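Side-chain contact in Lmo0740 protein (Listeria monocytogenes, PDB 4RFA), which is probably a Crp-family transcription activator that binds DNA through a C-terminal helix-turn-helix and carries a cyclic nucleotide-binding type domain: residues C190-T193 / Q194-S198. Sequence-based numbering, arbitrary orientation.
Sequences CRTT and QPNIS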
# COMPACT_ATOMS: atom_id res chain seq x y z
N CYS A 190 -5.08 -12.94 9.96
CA CYS A 190 -4.01 -13.88 9.63
C CYS A 190 -4.30 -14.76 8.43
O CYS A 190 -3.46 -15.55 8.04
CB CYS A 190 -3.62 -14.76 10.83
SG CYS A 190 -2.92 -13.78 12.15
N ARG A 191 -5.51 -14.64 7.91
CA ARG A 191 -5.93 -15.38 6.74
C ARG A 191 -5.69 -16.90 7.00
O ARG A 191 -4.92 -17.59 6.30
CB ARG A 191 -5.25 -14.73 5.51
CG ARG A 191 -5.32 -13.16 5.49
CD ARG A 191 -4.82 -12.60 4.15
NE ARG A 191 -4.56 -11.14 3.89
CZ ARG A 191 -4.35 -10.12 4.73
NH1 ARG A 191 -4.35 -10.24 6.04
NH2 ARG A 191 -4.08 -8.90 4.18
N THR A 192 -6.29 -17.37 8.09
CA THR A 192 -6.34 -18.78 8.45
C THR A 192 -7.65 -19.10 9.24
O THR A 192 -8.51 -18.25 9.36
CB THR A 192 -5.15 -19.16 9.29
OG1 THR A 192 -5.07 -20.57 9.35
CG2 THR A 192 -5.22 -18.58 10.71
N THR A 193 -7.79 -20.32 9.76
CA THR A 193 -9.04 -20.75 10.42
C THR A 193 -8.97 -20.53 11.90
O THR A 193 -7.91 -20.31 12.47
CB THR A 193 -9.32 -22.26 10.21
OG1 THR A 193 -8.34 -23.03 10.91
CG2 THR A 193 -9.27 -22.61 8.73
N GLN A 194 -10.11 -20.62 12.56
CA GLN A 194 -10.12 -20.41 13.99
C GLN A 194 -9.53 -21.53 14.73
O GLN A 194 -8.78 -21.29 15.67
CB GLN A 194 -11.51 -20.20 14.52
CG GLN A 194 -11.96 -18.79 14.37
CD GLN A 194 -12.89 -18.40 15.50
OE1 GLN A 194 -12.50 -18.44 16.68
NE2 GLN A 194 -14.11 -18.05 15.16
N PRO A 195 -9.86 -22.78 14.35
CA PRO A 195 -9.24 -23.85 15.10
C PRO A 195 -7.73 -23.77 15.02
O PRO A 195 -7.04 -24.13 15.95
CB PRO A 195 -9.79 -25.13 14.43
CG PRO A 195 -11.09 -24.70 13.83
CD PRO A 195 -10.80 -23.30 13.33
N ASN A 196 -7.22 -23.28 13.90
CA ASN A 196 -5.80 -23.16 13.75
C ASN A 196 -5.24 -22.00 14.59
O ASN A 196 -4.24 -22.14 15.26
CB ASN A 196 -5.45 -22.99 12.29
CG ASN A 196 -4.02 -23.29 12.00
OD1 ASN A 196 -3.38 -24.01 12.76
ND2 ASN A 196 -3.49 -22.73 10.93
N ILE A 197 -5.90 -20.86 14.55
CA ILE A 197 -5.50 -19.75 15.43
C ILE A 197 -5.43 -20.20 16.92
O ILE A 197 -4.53 -19.81 17.66
CB ILE A 197 -6.47 -18.56 15.24
CG1 ILE A 197 -5.94 -17.58 14.22
CG2 ILE A 197 -6.73 -17.80 16.52
CD1 ILE A 197 -4.56 -17.02 14.44
N SER A 198 -6.39 -21.00 17.35
CA SER A 198 -6.46 -21.41 18.76
C SER A 198 -5.20 -22.15 19.13
O SER A 198 -4.59 -21.89 20.15
CB SER A 198 -7.67 -22.30 19.02
OG SER A 198 -7.91 -22.39 20.40
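Thr193 caps the N-terminus of helix 194-206: its OG1 accepts a somewhat bent hydrogen bond of 3.2 Å from the backbone N of Asn196. The cap ends the turn of the helix-turn-helix expected in this Crp-like protein, with helix 183-189 before it and helix 194-206, probably the DNA-recognition helix, after it. A chi1 of 68° sets OG1 of Thr193 in the gap between its own N and C, which turns it over the first helical turn. The same hydroxyl also touches the Asn196 CB and lies 3.5 Å from CD of Pro195, the ring carbon next to the proline nitrogen. Thr193 O receives the N-H of Ile197 in the first regular helical bond, at 2.9 Å.

A second side-chain bond ties the turn to the helix. The Asn196 carboxamide swings back toward Thr192, its CG opposite the backbone N (chi1 -162°). Its ND2 donates to Thr192 OG1 at 3.1 Å, with an N-H...O angle of 167°. The acceptor lies nearly in the amide plane, and the two side chains meet at about a right angle. The bond to ND2 would favour this rotation of the amide.

The two branches of Thr192 divide the work. OG1 faces Asn196, while CG2 rests on CG1 of buried Ile197 at 3.7 Å. Ile197 also packs on Ala187 of helix 183-189 and on Ile154 of helix 150-165, which joins the probable recognition helix to both. At the start of the turn, Arg191 has positive phi and closes the preceding helix in a Schellman motif. Buried Cys190 adds a looser apolar contact, its SG 4.3 Å from Ile197 CD1.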